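Purine-binding protein BAB2_0673 (Brucella melitensis biovar Abortus, PDB 3S99) binds adenine and probably other purines such as guanine, and may deliver them to an ABC-type uptake system. Local coordinates at residues 121-126 against 271-275; 128-132 against 283-287; 142-146 against 292-297. All blocks are in the same frame, centred on the assembly; numbering follows the deposited sequence.

Interaction 1 of 3, residues 121-126 against 271-275; sequences TADNMS and WKSQN
The indole of Trp271 presents its six-membered ring to the chain at 123-126. Met125 N lies in the ring plane at the edge, 3.6 Å from Trp271 CH2, and Asp123 O also sits at this edge. Asn124 and Ser126 come in obliquely: Asn124 C is 3.5 Å from Trp271 CH2, and Ser126 OG is 3.1 Å from Trp271 CZ2. Beyond the two segments, Arg262 makes a cation-pi contact with the ring, while NE1 is hydrogen-bonded to Glu114. With CG anti to the backbone N (chi1 -175°), the indole extends from its loop to the turn.

That turn is type I, from Ala122 to Met125, and it leads into strand 125-130 of the parallel sheet. The segment 271-275 leaves the loop after helix 256-268 and enters strand 275-278, the neighbour of 125-130 and an outermost strand of that sheet. The contact thus lies where two adjacent parallel strands begin, in one lobe of a type I periplasmic-binding fold.

Gln274 N donates to Ser126 OG at 3.1 Å, with an N-H...O angle of 144°. Ser273 reaches into the turn with OG anti to its own N (chi1 171°), which sets the hydroxyl 3.0 Å from Met125 O and 2.7 Å from Ala122 O. Farther along, the CG2 methyl of Thr121 rests against Gln274 O and Asn275 CB, the Thr121 and Asn275 side chains crossing at about a right angle. A water bridges their polar ends, 2.6 Å from Thr121 OG1 and 3.1 Å from Asn275 ND2, from which it accepts a hydrogen bond.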
ATOM      1  N   THR A 121      12.054 -15.050   0.226  1.00 15.42           N
ATOM      2  CA  THR A 121      13.426 -14.603   0.031  1.00 14.45           C
ATOM      3  C   THR A 121      14.299 -15.764  -0.503  1.00 15.64           C
ATOM      4  O   THR A 121      13.851 -16.917  -0.598  1.00 16.43           O
ATOM      5  CB  THR A 121      13.986 -14.045   1.358  1.00 14.87           C
ATOM      6  OG1 THR A 121      13.777 -14.987   2.413  1.00 14.21           O
ATOM      7  CG2 THR A 121      13.302 -12.745   1.748  1.00 13.76           C
ATOM      8  N   ALA A 122      15.555 -15.460  -0.806  1.00 14.95           N
ATOM      9  CA  ALA A 122      16.526 -16.408  -1.289  1.00 16.10           C
ATOM     10  C   ALA A 122      17.894 -15.858  -0.863  1.00 16.40           C
ATOM     11  O   ALA A 122      17.978 -14.698  -0.416  1.00 17.56           O
ATOM     12  CB  ALA A 122      16.444 -16.502  -2.870  1.00 15.54           C
ATOM     13  N   ASP A 123      18.967 -16.603  -1.070  1.00 17.22           N
ATOM     14  CA  ASP A 123      20.306 -16.090  -0.725  1.00 17.29           C
ATOM     15  C   ASP A 123      20.687 -14.751  -1.370  1.00 16.43           C
ATOM     16  O   ASP A 123      21.494 -13.997  -0.809  1.00 16.30           O
ATOM     17  CB  ASP A 123      21.393 -17.145  -0.942  1.00 18.82           C
ATOM     18  CG  ASP A 123      21.444 -17.685  -2.384  1.00 21.61           C
ATOM     19  OD1 ASP A 123      21.264 -16.897  -3.308  1.00 23.76           O
ATOM     20  OD2 ASP A 123      21.646 -18.919  -2.598  1.00 25.98           O
ATOM     21  N   ASN A 124      20.119 -14.472  -2.548  1.00 16.02           N
ATOM     22  CA  ASN A 124      20.289 -13.200  -3.254  1.00 16.36           C
ATOM     23  C   ASN A 124      18.970 -12.419  -3.513  1.00 15.84           C
ATOM     24  O   ASN A 124      18.876 -11.674  -4.501  1.00 15.85           O
ATOM     25  CB  ASN A 124      20.995 -13.435  -4.593  1.00 16.38           C
ATOM     26  CG  ASN A 124      20.139 -14.216  -5.599  1.00 16.56           C
ATOM     27  OD1 ASN A 124      19.247 -14.981  -5.222  1.00 15.57           O
ATOM     28  ND2 ASN A 124      20.435 -14.030  -6.896  1.00 14.25           N
ATOM     29  N   MET A 125      17.971 -12.612  -2.655  1.00 15.38           N
ATOM     30  CA  MET A 125      16.650 -11.962  -2.783  1.00 14.03           C
ATOM     31  C   MET A 125      16.125 -11.573  -1.386  1.00 14.30           C
ATOM     32  O   MET A 125      15.981 -12.436  -0.537  1.00 14.55           O
ATOM     33  CB  MET A 125      15.628 -12.921  -3.404  1.00 14.88           C
ATOM     34  CG  MET A 125      14.260 -12.310  -3.669  1.00 11.67           C
ATOM     35  SD  MET A 125      13.098 -13.589  -4.190  1.00 15.69           S
ATOM     36  CE  MET A 125      11.547 -12.697  -3.973  1.00 12.18           C
ATOM     37  N   SER A 126      15.830 -10.287  -1.214  1.00 13.71           N
ATOM     38  CA  SER A 126      15.194  -9.726  -0.058  1.00 12.56           C
ATOM     39  C   SER A 126      13.737  -9.419  -0.384  1.00 12.89           C
ATOM     40  O   SER A 126      13.339  -9.312  -1.553  1.00 13.90           O
ATOM     41  CB  SER A 126      15.920  -8.444   0.395  1.00 12.76           C
ATOM     42  OG  SER A 126      17.204  -8.742   0.902  1.00 12.05           O
ATOM     43  N   TRP A 271      25.546  -6.183   1.501  1.00 20.79           N
ATOM     44  CA  TRP A 271      24.139  -6.508   1.244  1.00 18.95           C
ATOM     45  C   TRP A 271      23.951  -7.977   1.553  1.00 17.99           C
ATOM     46  O   TRP A 271      24.646  -8.831   1.026  1.00 18.38           O
ATOM     47  CB  TRP A 271      23.746  -6.254  -0.221  1.00 17.95           C
ATOM     48  CG  TRP A 271      22.268  -6.441  -0.570  1.00 15.62           C
ATOM     49  CD1 TRP A 271      21.356  -5.450  -0.752  1.00 15.49           C
ATOM     50  CD2 TRP A 271      21.552  -7.677  -0.825  1.00 14.26           C
ATOM     51  NE1 TRP A 271      20.134  -5.972  -1.111  1.00 15.55           N
ATOM     52  CE2 TRP A 271      20.217  -7.333  -1.148  1.00 14.63           C
ATOM     53  CE3 TRP A 271      21.896  -9.021  -0.797  1.00 14.76           C
ATOM     54  CZ2 TRP A 271      19.234  -8.293  -1.445  1.00 13.93           C
ATOM     55  CZ3 TRP A 271      20.894  -9.992  -1.078  1.00 13.28           C
ATOM     56  CH2 TRP A 271      19.611  -9.611  -1.443  1.00 13.65           C
ATOM     57  N   LYS A 272      22.992  -8.249   2.401  1.00 17.45           N
ATOM     58  CA  LYS A 272      22.593  -9.606   2.711  1.00 17.19           C
ATOM     59  C   LYS A 272      21.069  -9.724   2.660  1.00 16.31           C
ATOM     60  O   LYS A 272      20.323  -8.762   3.004  1.00 15.67           O
ATOM     61  CB  LYS A 272      23.115  -9.966   4.100  1.00 17.19           C
ATOM     62  CG  LYS A 272      24.653 -10.054   4.212  1.00 19.78           C
ATOM     63  CD  LYS A 272      25.143 -10.322   5.679  1.00 21.45           C
ATOM     64  CE  LYS A 272      25.035  -9.063   6.529  1.00 24.48           C
ATOM     65  NZ  LYS A 272      26.021  -8.014   6.037  1.00 26.27           N
ATOM     66  N   SER A 273      20.612 -10.925   2.301  1.00 15.77           N
ATOM     67  CA  SER A 273      19.187 -11.250   2.194  1.00 15.44           C
ATOM     68  C   SER A 273      18.478 -11.050   3.525  1.00 15.46           C
ATOM     69  O   SER A 273      19.011 -11.406   4.581  1.00 15.93           O
ATOM     70  CB  SER A 273      19.038 -12.714   1.746  1.00 16.46           C
ATOM     71  OG  SER A 273      17.706 -13.183   1.808  1.00 19.50           O
ATOM     72  N   GLN A 274      17.287 -10.449   3.457  1.00 15.14           N
ATOM     73  CA  GLN A 274      16.462 -10.157   4.610  1.00 15.38           C
ATOM     74  C   GLN A 274      15.006 -10.058   4.172  1.00 14.93           C
ATOM     75  O   GLN A 274      14.690  -9.667   3.019  1.00 15.14           O
ATOM     76  CB  GLN A 274      16.879  -8.816   5.269  1.00 14.99           C
ATOM     77  CG  GLN A 274      16.597  -7.575   4.377  1.00 16.34           C
ATOM     78  CD  GLN A 274      17.123  -6.300   4.990  1.00 15.65           C
ATOM     79  OE1 GLN A 274      17.998  -6.338   5.829  1.00 18.41           O
ATOM     80  NE2 GLN A 274      16.633  -5.171   4.531  1.00 16.51           N
ATOM     81  N   ASN A 275      14.128 -10.411   5.091  1.00 15.38           N
ATOM     82  CA  ASN A 275      12.680 -10.264   4.968  1.00 15.33           C
ATOM     83  C   ASN A 275      12.236  -9.292   6.080  1.00 15.52           C
ATOM     84  O   ASN A 275      12.447  -9.543   7.291  1.00 14.77           O
ATOM     85  CB  ASN A 275      12.037 -11.662   5.111  1.00 16.24           C
ATOM     86  CG  ASN A 275      10.536 -11.628   5.329  1.00 21.45           C
ATOM     87  OD1 ASN A 275       9.977 -10.687   5.909  1.00 26.09           O
ATOM     88  ND2 ASN A 275       9.870 -12.692   4.893  1.00 22.63           N
TER
HETATM   89  O   HOH W   1      11.436 -14.975   3.601  1.00 31.78           O

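Interaction 2 of 3, residues 128-132 against 283-287; sequences YNARF and GLVKM
Ala130 is the small knob of this contact, its CB set against two branched side chains that follow one another in sequence. Val285 CG2 approaches to 3.6 Å from Ala130 CB, and Leu284 CD2 lies 3.9 Å from the same methyl. The leucine branch also fits against the backbone just before, with CD2 3.4 Å from Asn129 O. Val285 uses the branch beside its backbone N, because CG1 takes the position anti to it (chi1 171°). The same CG2 lies over the inverse gamma turn centred on Arg131, 4.2 Å from Phe132 N, and meets the Phe132 ring obliquely, 4.4 Å from CD1. Ala130 O covers one face of that ring, 3.3 Å above its plane and offset toward the rim.

Here the chain passes from strand 125-130 of one lobe into helix 132-146 of the other, while 283-287 enters the second lobe's sheet, so two of the three interlobe connections pack together. Phe132 also lies beside the adenine-binding Trp42. No hydrogen bond joins the segments; the buried contact is made by methyl groups against carbon and backbone, a nondirectional fit consistent with a hinge region.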
ATOM      1  N   TYR A 128      10.661  -6.801   0.945  1.00 13.53           N
ATOM      2  CA  TYR A 128      10.384  -5.622   1.701  1.00 13.27           C
ATOM      3  C   TYR A 128       8.909  -5.297   1.657  1.00 14.03           C
ATOM      4  O   TYR A 128       8.337  -5.013   0.598  1.00 14.15           O
ATOM      5  CB  TYR A 128      11.316  -4.485   1.267  1.00 13.30           C
ATOM      6  CG  TYR A 128      11.120  -3.943  -0.166  1.00 12.62           C
ATOM      7  CD1 TYR A 128      11.681  -4.581  -1.260  1.00 11.98           C
ATOM      8  CD2 TYR A 128      10.377  -2.787  -0.398  1.00 10.46           C
ATOM      9  CE1 TYR A 128      11.509  -4.082  -2.548  1.00 10.51           C
ATOM     10  CE2 TYR A 128      10.194  -2.294  -1.666  1.00 11.72           C
ATOM     11  CZ  TYR A 128      10.781  -2.936  -2.745  1.00 10.74           C
ATOM     12  OH  TYR A 128      10.624  -2.437  -4.017  1.00 14.34           O
ATOM     13  N   ASN A 129       8.290  -5.369   2.837  1.00 14.65           N
ATOM     14  CA  ASN A 129       6.861  -5.168   3.005  1.00 15.21           C
ATOM     15  C   ASN A 129       6.577  -3.991   3.954  1.00 15.38           C
ATOM     16  O   ASN A 129       7.382  -3.699   4.836  1.00 15.98           O
ATOM     17  CB  ASN A 129       6.244  -6.495   3.522  1.00 16.05           C
ATOM     18  CG  ASN A 129       4.737  -6.552   3.338  1.00 17.34           C
ATOM     19  OD1 ASN A 129       4.172  -5.673   2.696  1.00 16.63           O
ATOM     20  ND2 ASN A 129       4.081  -7.609   3.880  1.00 17.86           N
ATOM     21  N   ALA A 130       5.460  -3.291   3.740  1.00 15.28           N
ATOM     22  CA  ALA A 130       5.064  -2.153   4.570  1.00 15.29           C
ATOM     23  C   ALA A 130       3.751  -2.470   5.229  1.00 14.81           C
ATOM     24  O   ALA A 130       2.870  -3.035   4.586  1.00 14.68           O
ATOM     25  CB  ALA A 130       4.912  -0.873   3.740  1.00 15.20           C
ATOM     26  N   ARG A 131       3.602  -2.081   6.495  1.00 14.46           N
ATOM     27  CA  ARG A 131       2.331  -2.244   7.191  1.00 14.60           C
ATOM     28  C   ARG A 131       1.338  -1.146   6.772  1.00 15.03           C
ATOM     29  O   ARG A 131       0.971  -0.287   7.596  1.00 14.77           O
ATOM     30  CB  ARG A 131       2.537  -2.179   8.702  1.00 14.67           C
ATOM     31  CG  ARG A 131       3.460  -3.249   9.242  1.00 16.14           C
ATOM     32  CD  ARG A 131       3.466  -3.284  10.772  1.00 18.34           C
ATOM     33  NE  ARG A 131       4.449  -4.248  11.250  1.00 17.39           N
ATOM     34  CZ  ARG A 131       4.234  -5.546  11.451  1.00 16.99           C
ATOM     35  NH1 ARG A 131       3.039  -6.078  11.276  1.00 17.84           N
ATOM     36  NH2 ARG A 131       5.239  -6.336  11.846  1.00 16.28           N
ATOM     37  N   PHE A 132       0.911  -1.175   5.504  1.00 13.83           N
ATOM     38  CA  PHE A 132      -0.014  -0.167   5.016  1.00 13.79           C
ATOM     39  C   PHE A 132      -1.293  -0.056   5.869  1.00 13.47           C
ATOM     40  O   PHE A 132      -1.881   1.001   5.989  1.00 13.35           O
ATOM     41  CB  PHE A 132      -0.459  -0.465   3.590  1.00 14.12           C
ATOM     42  CG  PHE A 132       0.661  -0.804   2.635  1.00 14.08           C
ATOM     43  CD1 PHE A 132       1.510   0.175   2.161  1.00 13.80           C
ATOM     44  CD2 PHE A 132       0.845  -2.100   2.199  1.00 15.07           C
ATOM     45  CE1 PHE A 132       2.507  -0.138   1.277  1.00 15.06           C
ATOM     46  CE2 PHE A 132       1.850  -2.413   1.286  1.00 15.38           C
ATOM     47  CZ  PHE A 132       2.683  -1.417   0.839  1.00 14.64           C
ATOM     48  N   GLY A 283       9.238   4.023   9.879  1.00 22.73           N
ATOM     49  CA  GLY A 283       9.240   5.094   8.895  1.00 22.74           C
ATOM     50  C   GLY A 283       8.927   4.750   7.447  1.00 22.08           C
ATOM     51  O   GLY A 283       9.126   5.582   6.571  1.00 22.74           O
ATOM     52  N   LEU A 284       8.418   3.548   7.188  1.00 20.49           N
ATOM     53  CA  LEU A 284       8.196   3.091   5.843  1.00 19.63           C
ATOM     54  C   LEU A 284       6.812   3.568   5.370  1.00 18.26           C
ATOM     55  O   LEU A 284       6.572   3.707   4.189  1.00 17.13           O
ATOM     56  CB  LEU A 284       8.329   1.556   5.759  1.00 18.47           C
ATOM     57  CG  LEU A 284       8.694   0.919   4.416  1.00 20.06           C
ATOM     58  CD1 LEU A 284      10.062   1.477   3.822  1.00 17.92           C
ATOM     59  CD2 LEU A 284       8.737  -0.627   4.551  1.00 16.24           C
ATOM     60  N   VAL A 285       5.915   3.797   6.323  1.00 18.26           N
ATOM     61  CA  VAL A 285       4.590   4.310   6.057  1.00 18.30           C
ATOM     62  C   VAL A 285       4.368   5.571   6.901  1.00 18.25           C
ATOM     63  O   VAL A 285       4.710   5.595   8.088  1.00 19.38           O
ATOM     64  CB  VAL A 285       3.518   3.221   6.407  1.00 18.86           C
ATOM     65  CG1 VAL A 285       2.100   3.814   6.340  1.00 18.45           C
ATOM     66  CG2 VAL A 285       3.672   2.049   5.454  1.00 19.04           C
ATOM     67  N   LYS A 286       3.792   6.600   6.286  1.00 17.83           N
ATOM     68  CA  LYS A 286       3.470   7.868   6.948  1.00 18.67           C
ATOM     69  C   LYS A 286       2.115   8.371   6.437  1.00 17.60           C
ATOM     70  O   LYS A 286       1.737   8.070   5.304  1.00 18.61           O
ATOM     71  CB  LYS A 286       4.557   8.929   6.633  1.00 19.01           C
ATOM     72  N   MET A 287       1.408   9.179   7.231  1.00 17.93           N
ATOM     73  CA  MET A 287       0.214   9.861   6.721  1.00 17.56           C
ATOM     74  C   MET A 287       0.588  11.156   6.013  1.00 18.00           C
ATOM     75  O   MET A 287       1.467  11.868   6.464  1.00 16.91           O
ATOM     76  CB  MET A 287      -0.759  10.175   7.853  1.00 18.23           C
ATOM     77  CG  MET A 287      -1.282   8.934   8.593  1.00 19.12           C
ATOM     78  SD  MET A 287      -1.931   7.658   7.551  1.00 17.79           S
ATOM     79  CE  MET A 287      -3.400   8.519   6.963  1.00 14.87           C
TER

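Interaction 3 of 3, residues 142-146 against 292-297; sequences IAAKM and NMPDDV
Ile142 and Val297 bring the two backbones closest, their CA atoms 6.6 Å apart, where the last turn of helix 132-146 meets the start of helix 295-310. One turn farther along the first helix, Met146 CA is 7.5 Å from Met293 CA. The second segment takes a left-handed backbone conformation at Asn292, is extended at Met293, and has Pro294 as the N-cap residue of its helix. Both helices belong to the mixed-sheet lobe and meet beside strand 247-253 of its sheet, away from the adenine site.

Met146 curls, with all three torsions near -60°, and thereby turns its thioether toward the approach to this helix. Met146 SD lies 3.6 Å from Pro294 CD and 3.8 Å from Met293 CB. Met293 bends back at chi3, which puts its CE 4.1 Å from Ile142 CG2. Val297 projects between Ile142 and Lys145: its CG1 is 4.2 Å from Ile142 CG2, and its CG2 3.9 Å from Lys145 CB. Both methionines also touch Leu248 of strand 247-253.

Lys145 joins in through its CB, while its NZ remains 5.9 Å from Asp296 OD1, so any attraction there would act at a distance. Cohesion between the segments therefore comes from thioether and aliphatic carbon, without a hydrogen bond.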
ATOM      1  N   ILE A 142     -10.875   8.728  10.724  1.00 18.25           N
ATOM      2  CA  ILE A 142     -11.259   9.986  10.077  1.00 18.57           C
ATOM      3  C   ILE A 142     -12.588   9.808   9.365  1.00 19.03           C
ATOM      4  O   ILE A 142     -13.470  10.653   9.484  1.00 19.33           O
ATOM      5  CB  ILE A 142     -10.188  10.480   9.056  1.00 18.60           C
ATOM      6  CG1 ILE A 142      -8.864  10.853   9.780  1.00 20.17           C
ATOM      7  CG2 ILE A 142     -10.706  11.667   8.292  1.00 18.36           C
ATOM      8  CD1 ILE A 142      -7.601  10.816   8.869  1.00 16.59           C
ATOM      9  N   ALA A 143     -12.724   8.707   8.629  1.00 18.09           N
ATOM     10  CA  ALA A 143     -13.921   8.447   7.869  1.00 18.95           C
ATOM     11  C   ALA A 143     -15.156   8.423   8.762  1.00 18.68           C
ATOM     12  O   ALA A 143     -16.185   8.984   8.408  1.00 19.69           O
ATOM     13  CB  ALA A 143     -13.805   7.143   7.090  1.00 18.21           C
ATOM     14  N   ALA A 144     -15.049   7.773   9.910  1.00 17.87           N
ATOM     15  CA  ALA A 144     -16.169   7.697  10.855  1.00 17.82           C
ATOM     16  C   ALA A 144     -16.521   9.049  11.490  1.00 18.14           C
ATOM     17  O   ALA A 144     -17.689   9.308  11.773  1.00 17.38           O
ATOM     18  CB  ALA A 144     -15.907   6.667  11.901  1.00 16.73           C
ATOM     19  N   LYS A 145     -15.526   9.913  11.712  1.00 18.61           N
ATOM     20  CA  LYS A 145     -15.810  11.288  12.123  1.00 19.70           C
ATOM     21  C   LYS A 145     -16.404  12.128  11.018  1.00 20.76           C
ATOM     22  O   LYS A 145     -17.232  12.959  11.325  1.00 22.09           O
ATOM     23  CB  LYS A 145     -14.583  12.013  12.681  1.00 19.65           C
ATOM     24  CG  LYS A 145     -14.037  11.413  13.958  1.00 20.31           C
ATOM     25  CD  LYS A 145     -15.011  11.560  15.102  1.00 22.70           C
ATOM     26  CE  LYS A 145     -14.387  11.225  16.457  1.00 24.24           C
ATOM     27  NZ  LYS A 145     -15.432  11.144  17.542  1.00 23.79           N
ATOM     28  N   MET A 146     -16.012  11.915   9.750  1.00 20.47           N
ATOM     29  CA  MET A 146     -16.451  12.780   8.671  1.00 22.02           C
ATOM     30  C   MET A 146     -17.783  12.371   8.009  1.00 22.96           C
ATOM     31  O   MET A 146     -18.594  13.228   7.632  1.00 24.16           O
ATOM     32  CB  MET A 146     -15.369  12.882   7.594  1.00 21.46           C
ATOM     33  CG  MET A 146     -14.023  13.525   8.068  1.00 21.63           C
ATOM     34  SD  MET A 146     -14.160  15.229   8.652  1.00 22.97           S
ATOM     35  CE  MET A 146     -14.760  16.005   7.140  1.00 22.53           C
ATOM     36  N   ASN A 292      -8.820  19.485   5.003  1.00 24.48           N
ATOM     37  CA  ASN A 292     -10.236  19.464   4.647  1.00 24.99           C
ATOM     38  C   ASN A 292     -11.085  18.763   5.679  1.00 24.36           C
ATOM     39  O   ASN A 292     -11.999  18.018   5.325  1.00 24.58           O
ATOM     40  CB  ASN A 292     -10.426  18.807   3.274  1.00 24.21           C
ATOM     41  CG  ASN A 292      -9.752  19.585   2.185  1.00 26.62           C
ATOM     42  OD1 ASN A 292     -10.047  20.758   1.996  1.00 28.80           O
ATOM     43  ND2 ASN A 292      -8.828  18.951   1.466  1.00 25.37           N
ATOM     44  N   MET A 293     -10.792  19.018   6.953  1.00 24.41           N
ATOM     45  CA  MET A 293     -11.506  18.383   8.054  1.00 24.27           C
ATOM     46  C   MET A 293     -11.414  19.323   9.251  1.00 24.77           C
ATOM     47  O   MET A 293     -10.543  20.191   9.257  1.00 24.26           O
ATOM     48  CB  MET A 293     -10.874  17.016   8.365  1.00 22.93           C
ATOM     49  CG  MET A 293      -9.540  17.111   9.054  1.00 22.90           C
ATOM     50  SD  MET A 293      -8.696  15.575   9.449  1.00 19.28           S
ATOM     51  CE  MET A 293      -8.337  15.030   7.755  1.00 20.81           C
ATOM     52  N   PRO A 294     -12.328  19.194  10.236  1.00 25.45           N
ATOM     53  CA  PRO A 294     -12.241  20.061  11.413  1.00 26.59           C
ATOM     54  C   PRO A 294     -10.977  19.828  12.250  1.00 26.67           C
ATOM     55  O   PRO A 294     -10.394  18.744  12.212  1.00 26.24           O
ATOM     56  CB  PRO A 294     -13.516  19.721  12.208  1.00 26.98           C
ATOM     57  CG  PRO A 294     -14.458  19.144  11.207  1.00 26.74           C
ATOM     58  CD  PRO A 294     -13.590  18.425  10.217  1.00 25.64           C
ATOM     59  N   ASP A 295     -10.558  20.850  12.987  1.00 27.27           N
ATOM     60  CA  ASP A 295      -9.352  20.759  13.798  1.00 27.75           C
ATOM     61  C   ASP A 295      -9.337  19.594  14.801  1.00 26.58           C
ATOM     62  O   ASP A 295      -8.260  19.063  15.111  1.00 25.62           O
ATOM     63  CB  ASP A 295      -9.097  22.067  14.556  1.00 29.47           C
ATOM     64  CG  ASP A 295      -8.559  23.174  13.658  1.00 32.38           C
ATOM     65  OD1 ASP A 295      -8.308  22.920  12.455  1.00 35.38           O
ATOM     66  OD2 ASP A 295      -8.378  24.294  14.165  1.00 36.47           O
ATOM     67  N   ASP A 296     -10.503  19.216  15.327  1.00 25.59           N
ATOM     68  CA  ASP A 296     -10.533  18.137  16.313  1.00 24.61           C
ATOM     69  C   ASP A 296     -10.328  16.800  15.646  1.00 22.57           C
ATOM     70  O   ASP A 296      -9.816  15.884  16.272  1.00 21.92           O
ATOM     71  CB  ASP A 296     -11.816  18.120  17.161  1.00 24.57           C
ATOM     72  CG  ASP A 296     -13.041  17.751  16.362  1.00 23.25           C
ATOM     73  OD1 ASP A 296     -13.442  16.560  16.360  1.00 22.93           O
ATOM     74  OD2 ASP A 296     -13.592  18.655  15.702  1.00 26.00           O
ATOM     75  N   VAL A 297     -10.740  16.688  14.383  1.00 22.35           N
ATOM     76  CA  VAL A 297     -10.535  15.453  13.623  1.00 20.91           C
ATOM     77  C   VAL A 297      -9.053  15.303  13.253  1.00 20.72           C
ATOM     78  O   VAL A 297      -8.491  14.205  13.359  1.00 19.57           O
ATOM     79  CB  VAL A 297     -11.431  15.368  12.400  1.00 21.02           C
ATOM     80  CG1 VAL A 297     -11.224  14.023  11.682  1.00 18.30           C
ATOM     81  CG2 VAL A 297     -12.882  15.506  12.820  1.00 19.56           C
TER

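In the fold
Read from the N terminus, the chain supplies the first halves of all three contacts in quick succession: the turn before strand 125-130, the end of that strand, and the end of helix 132-146. About 145 to 151 residues later the second halves return in the same order, at 271-275, 283-287 and 292-297. Each loop opens before the preceding one closes and closes after it, so all three cross and none encloses another. Interaction 1 joins neighbouring strands of the parallel-sheet lobe, interaction 2 pairs two passages between the lobes, and interaction 3 fastens two helices of the mixed-sheet lobe. Interactions 1 and 3 lie on opposite sides of the chain's centre, their centres about 42 Å apart.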